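Long-range contacts in replicative DNA helicase (Nostoc punctiforme, PDB 4O1R), which carries an intein that probably cuts itself out of the helicase precursor by protein splicing and joins the flanking host sequences: residues I47-F52 / D124-G129; L59-T64 / T115-E120. All coordinates share one frame; numbering follows the deposited sequence.

Interaction 1: residues I47-F52 / D124-G129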
loop_
_atom_site.group_PDB
_atom_site.type_symbol
_atom_site.label_atom_id
_atom_site.label_comp_id
_atom_site.label_asym_id
_atom_site.label_seq_id
_atom_site.Cartn_x
_atom_site.Cartn_y
_atom_site.Cartn_z
ATOM N N ILE A 47 12.924 -5.331 3.457
ATOM C CA ILE A 47 13.800 -4.832 2.399
ATOM C C ILE A 47 13.103 -4.766 1.036
ATOM O O ILE A 47 12.416 -5.704 0.609
ATOM C CB ILE A 47 15.112 -5.664 2.300
ATOM C CG1 ILE A 47 15.916 -5.528 3.595
ATOM C CG2 ILE A 47 15.943 -5.260 1.061
ATOM C CD1 ILE A 47 16.430 -4.131 3.898
ATOM N N VAL A 48 13.289 -3.642 0.359
ATOM C CA VAL A 48 12.803 -3.434 -0.992
ATOM C C VAL A 48 13.933 -3.731 -1.972
ATOM O O VAL A 48 15.017 -3.158 -1.859
ATOM C CB VAL A 48 12.328 -1.974 -1.168
ATOM C CG1 VAL A 48 11.961 -1.681 -2.618
ATOM C CG2 VAL A 48 11.158 -1.678 -0.238
ATOM N N SER A 49 13.673 -4.632 -2.920
ATOM C CA SER A 49 14.674 -5.031 -3.911
ATOM C C SER A 49 14.590 -4.286 -5.243
ATOM O O SER A 49 15.531 -4.321 -6.035
ATOM C CB SER A 49 14.557 -6.534 -4.184
ATOM O OG SER A 49 13.274 -6.848 -4.699
ATOM N N ASN A 50 13.456 -3.644 -5.505
ATOM C CA ASN A 50 13.229 -2.974 -6.788
ATOM C C ASN A 50 12.116 -1.954 -6.608
ATOM O O ASN A 50 11.159 -2.218 -5.883
ATOM C CB ASN A 50 12.823 -4.003 -7.865
ATOM C CG ASN A 50 13.070 -3.515 -9.283
ATOM O OD1 ASN A 50 13.834 -2.578 -9.513
ATOM N ND2 ASN A 50 12.433 -4.177 -10.251
ATOM N N ALA A 51 12.242 -0.815 -7.281
ATOM C CA ALA A 51 11.204 0.223 -7.314
ATOM C C ALA A 51 11.125 0.712 -8.744
ATOM O O ALA A 51 12.148 1.048 -9.335
ATOM C CB ALA A 51 11.554 1.371 -6.369
ATOM N N PHE A 52 9.914 0.742 -9.310
ATOM C CA PHE A 52 9.791 0.894 -10.761
ATOM C C PHE A 52 8.434 1.447 -11.169
ATOM O O PHE A 52 7.442 1.288 -10.454
ATOM C CB PHE A 52 10.019 -0.471 -11.444
ATOM C CG PHE A 52 9.183 -1.576 -10.864
ATOM C CD1 PHE A 52 9.628 -2.315 -9.760
ATOM C CD2 PHE A 52 7.937 -1.885 -11.408
ATOM C CE1 PHE A 52 8.846 -3.313 -9.208
ATOM C CE2 PHE A 52 7.145 -2.892 -10.866
ATOM C CZ PHE A 52 7.603 -3.616 -9.764
ATOM N N ASP A 124 5.521 0.730 -8.372
ATOM C CA ASP A 124 5.443 -0.370 -7.425
ATOM C C ASP A 124 6.816 -0.650 -6.837
ATOM O O ASP A 124 7.846 -0.203 -7.368
ATOM C CB ASP A 124 4.885 -1.620 -8.137
ATOM C CG ASP A 124 4.433 -2.719 -7.178
ATOM O OD1 ASP A 124 4.123 -2.433 -5.997
ATOM O OD2 ASP A 124 4.360 -3.885 -7.628
ATOM N N LEU A 125 6.790 -1.377 -5.718
ATOM C CA LEU A 125 7.983 -1.865 -5.031
ATOM C C LEU A 125 7.921 -3.364 -4.961
ATOM O O LEU A 125 6.855 -3.925 -4.736
ATOM C CB LEU A 125 8.032 -1.348 -3.595
ATOM C CG LEU A 125 7.917 0.150 -3.337
ATOM C CD1 LEU A 125 8.041 0.453 -1.848
ATOM C CD2 LEU A 125 8.972 0.902 -4.119
ATOM N N THR A 126 9.068 -4.008 -5.112
ATOM C CA THR A 126 9.169 -5.447 -4.854
ATOM C C THR A 126 9.760 -5.655 -3.474
ATOM O O THR A 126 10.835 -5.117 -3.158
ATOM C CB THR A 126 10.048 -6.133 -5.894
ATOM O OG1 THR A 126 11.374 -5.605 -5.837
ATOM C CG2 THR A 126 9.488 -5.912 -7.271
ATOM N N VAL A 127 9.035 -6.417 -2.661
ATOM C CA VAL A 127 9.433 -6.751 -1.295
ATOM C C VAL A 127 9.532 -8.288 -1.236
ATOM O O VAL A 127 8.538 -8.971 -0.974
ATOM C CB VAL A 127 8.417 -6.190 -0.267
ATOM C CG1 VAL A 127 8.814 -6.539 1.160
ATOM C CG2 VAL A 127 8.253 -4.665 -0.430
ATOM N N PRO A 128 10.732 -8.833 -1.493
ATOM C CA PRO A 128 10.809 -10.288 -1.698
ATOM C C PRO A 128 10.501 -11.141 -0.479
ATOM O O PRO A 128 10.178 -12.318 -0.639
ATOM C CB PRO A 128 12.247 -10.512 -2.168
ATOM C CG PRO A 128 12.992 -9.306 -1.785
ATOM C CD PRO A 128 12.016 -8.169 -1.778
ATOM N N GLY A 129 10.575 -10.582 0.723
ATOM C CA GLY A 129 10.267 -11.392 1.906
ATOM C C GLY A 129 8.769 -11.543 2.117
ATOM O O GLY A 129 8.184 -12.607 1.897
HETATM O O HOH W 1 12.060 -8.170 1.634
#
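Phe52 and Asp124 form an antiparallel hydrogen-bonded pair, its two bonds being Phe52 N to Asp124 O at 3.0 Å and Asp124 N to Phe52 O at 2.9 Å, where strands 50-52 and 124-126 run antiparallel, at 164°. With CG between the backbone N and the carbonyl carbon (chi1 51°), the Phe52 ring runs alongside the Asp124 side chain: one face, toward its rim, lies over Asp124 O, and CZ meets Asp124 CB at 3.7 Å. Its edge contact with the Thr126 methyl is less certain, because Thr126 takes two conformations. Exchanging this phenylalanine for an alanine would probably uncover the Asp124 methylene and backbone carbonyl. On the other side of the sheet Ala51 suits its place by being small, since its CB already presses on Leu125 CD2 at a tight 3.5 Å. Farther along, Ser49 and Asn50 both face Thr126: Ser49 N bonds to Thr126 O (2.9 Å) and Thr126 N to Asn50 O (2.9 Å), a beta bulge in strand 42-55 of the Hint (Hedgehog/intein) fold. Beyond it, branched Val48 meets Leu125 and Val127, both of which also touch Phe133, while Val127 N is hydrogen-bonded to Asn142 OD1, on the chain's last residue. A water links Ile47 O with Gly129 N.

Interaction 2: residues L59-T64 / T115-E120. Unlike the reference sequence in segment 115-120: Thr115 (reference Glu).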
loop_
_atom_site.group_PDB
_atom_site.type_symbol
_atom_site.label_atom_id
_atom_site.label_comp_id
_atom_site.label_asym_id
_atom_site.label_seq_id
_atom_site.Cartn_x
_atom_site.Cartn_y
_atom_site.Cartn_z
ATOM N N LEU A 59 -6.450 4.836 -12.168
ATOM C CA LEU A 59 -6.356 4.870 -10.715
ATOM C C LEU A 59 -7.715 5.045 -10.079
ATOM O O LEU A 59 -8.580 5.749 -10.628
ATOM C CB LEU A 59 -5.461 6.032 -10.262
ATOM C CG LEU A 59 -3.960 5.823 -10.446
ATOM C CD1 LEU A 59 -3.207 7.112 -10.200
ATOM C CD2 LEU A 59 -3.449 4.700 -9.539
ATOM N N PHE A 60 -7.854 4.450 -8.893
ATOM C CA PHE A 60 -9.029 4.642 -8.042
ATOM C C PHE A 60 -8.567 5.188 -6.706
ATOM O O PHE A 60 -7.578 4.710 -6.158
ATOM C CB PHE A 60 -9.749 3.308 -7.825
ATOM C CG PHE A 60 -10.354 2.748 -9.080
ATOM C CD1 PHE A 60 -9.555 2.065 -10.003
ATOM C CD2 PHE A 60 -11.703 2.931 -9.362
ATOM C CE1 PHE A 60 -10.090 1.570 -11.195
ATOM C CE2 PHE A 60 -12.248 2.438 -10.555
ATOM C CZ PHE A 60 -11.439 1.759 -11.456
ATOM N N THR A 61 -9.290 6.181 -6.192
ATOM C CA THR A 61 -9.034 6.723 -4.854
ATOM C C THR A 61 -9.895 5.983 -3.850
ATOM O O THR A 61 -11.131 5.960 -3.968
ATOM C CB THR A 61 -9.349 8.210 -4.804
ATOM O OG1 THR A 61 -8.596 8.862 -5.829
ATOM C CG2 THR A 61 -8.958 8.812 -3.460
ATOM N N LEU A 62 -9.236 5.365 -2.882
ATOM C CA LEU A 62 -9.912 4.654 -1.809
ATOM C C LEU A 62 -9.719 5.443 -0.525
ATOM O O LEU A 62 -8.595 5.835 -0.219
ATOM C CB LEU A 62 -9.325 3.249 -1.698
ATOM C CG LEU A 62 -9.906 2.330 -0.619
ATOM C CD1 LEU A 62 -9.791 0.887 -1.068
ATOM C CD2 LEU A 62 -9.198 2.548 0.713
ATOM N N THR A 63 -10.812 5.689 0.198
ATOM C CA THR A 63 -10.761 6.445 1.453
ATOM C C THR A 63 -11.368 5.622 2.571
ATOM O O THR A 63 -12.393 4.961 2.367
ATOM C CB THR A 63 -11.520 7.782 1.310
ATOM O OG1 THR A 63 -11.017 8.487 0.170
ATOM C CG2 THR A 63 -11.353 8.670 2.543
ATOM N N THR A 64 -10.747 5.665 3.747
ATOM C CA THR A 64 -11.257 4.932 4.902
ATOM C C THR A 64 -11.934 5.880 5.895
ATOM O O THR A 64 -11.780 7.104 5.821
ATOM C CB THR A 64 -10.143 4.129 5.623
ATOM O OG1 THR A 64 -9.298 5.035 6.353
ATOM C CG2 THR A 64 -9.307 3.305 4.633
ATOM N N THR A 115 -13.459 5.706 -5.709
ATOM C CA THR A 115 -13.823 6.610 -6.794
ATOM C C THR A 115 -12.777 6.550 -7.888
ATOM O O THR A 115 -11.594 6.753 -7.620
ATOM C CB THR A 115 -13.875 8.080 -6.265
ATOM O OG1 THR A 115 -14.783 8.188 -5.155
ATOM C CG2 THR A 115 -14.272 9.058 -7.370
ATOM N N TYR A 116 -13.193 6.298 -9.124
ATOM C CA TYR A 116 -12.270 6.416 -10.244
ATOM C C TYR A 116 -11.694 7.830 -10.277
ATOM O O TYR A 116 -12.438 8.809 -10.195
ATOM C CB TYR A 116 -12.982 6.071 -11.555
ATOM C CG TYR A 116 -12.096 6.290 -12.747
ATOM C CD1 TYR A 116 -10.923 5.552 -12.915
ATOM C CD2 TYR A 116 -12.414 7.240 -13.700
ATOM C CE1 TYR A 116 -10.093 5.759 -14.017
ATOM C CE2 TYR A 116 -11.593 7.452 -14.800
ATOM C CZ TYR A 116 -10.437 6.711 -14.950
ATOM O OH TYR A 116 -9.615 6.923 -16.049
ATOM N N SER A 117 -10.373 7.945 -10.410
ATOM C CA SER A 117 -9.751 9.276 -10.386
ATOM C C SER A 117 -8.735 9.515 -11.507
ATOM O O SER A 117 -7.791 10.290 -11.350
ATOM C CB SER A 117 -9.149 9.564 -9.008
ATOM O OG SER A 117 -8.204 8.587 -8.670
ATOM N N GLY A 118 -8.918 8.835 -12.628
ATOM C CA GLY A 118 -8.176 9.167 -13.840
ATOM C C GLY A 118 -6.968 8.291 -14.045
ATOM O O GLY A 118 -6.750 7.334 -13.316
ATOM N N GLU A 119 -6.180 8.634 -15.048
ATOM C CA GLU A 119 -4.973 7.881 -15.391
ATOM C C GLU A 119 -3.735 8.699 -15.071
ATOM O O GLU A 119 -3.690 9.910 -15.320
ATOM C CB GLU A 119 -4.965 7.523 -16.885
ATOM C CG GLU A 119 -6.107 6.617 -17.335
ATOM C CD GLU A 119 -6.044 6.282 -18.813
ATOM O OE1 GLU A 119 -5.337 6.987 -19.570
ATOM O OE2 GLU A 119 -6.708 5.302 -19.208
ATOM N N GLU A 120 -2.727 8.031 -14.520
ATOM C CA GLU A 120 -1.429 8.651 -14.249
ATOM C C GLU A 120 -0.369 7.588 -14.360
ATOM O O GLU A 120 -0.684 6.398 -14.380
ATOM C CB GLU A 120 -1.358 9.202 -12.812
ATOM C CG GLU A 120 -2.390 10.245 -12.459
ATOM C CD GLU A 120 -2.144 10.891 -11.114
ATOM O OE1 GLU A 120 -1.211 10.485 -10.382
ATOM O OE2 GLU A 120 -2.901 11.822 -10.789
#
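Phe60 and Tyr116 meet in an edge-to-face stack, ring centroids 5.6 Å apart and planes at 62°, with the Tyr116 edge directed at the Phe60 face. Tyr116 holds CG anti to its backbone nitrogen (chi1 175°), which brings CD1 above the rim of the Phe60 ring, while Phe60 CE2 touches Tyr116 CB at 3.8 Å. Flat rings suit this non-hydrogen-bonded pair, whose CA atoms are only 4.3 Å apart, because one can turn its edge to the other's face. On the opposite face of the sheet small hydroxyl residues take over: Thr61 OG1 and Ser117 OG are hydrogen-bonded at 2.9 Å. Backbone bonds flank these pairs, Thr61 N giving to Thr115 O at 2.8 Å and Thr115 N to Thr61 O. Leu59 then faces two residues at once, its O taking Ser117 N (2.8 Å) and its N giving to Gly118 O (2.8 Å); this is a beta bulge in the long strand 106-126 of the Hint fold. Gly118 has a positive phi (97°) at which a CB would collide with the carbonyl O of Ser117, so glycine fits here, and its N sits over the centre of the Tyr116 ring. Past the bulge, the Leu59 side chain crosses that of Glu120 at about a right angle, CD1 touching CB at 3.8 Å. Arg71 positions this end, forming a salt bridge with Glu120 OE2 and a hydrogen bond with Ser117 O. Phe60 also touches Leu87 and Ile114.

Interactions 1 and 2 lie about 23 Å apart, centre to centre, on opposite sides of the chain's centre, yet both belong to one curled antiparallel sheet. Strand 106-126 serves both: its earlier part pairs with strand 57-64 in interaction 2, and its end, running on into a loop, pairs with strand 42-55 in interaction 1. Along the chain the order is 47-52, 59-64, 115-120, 124-129, so interaction 2 is nested within the loop closed by interaction 1. One long strand thus ties two consecutive strands into the compact, all-beta body expected of an intein, and interaction 1 leads directly toward the C-terminal strands 132-135 and 138-141 that end the chain.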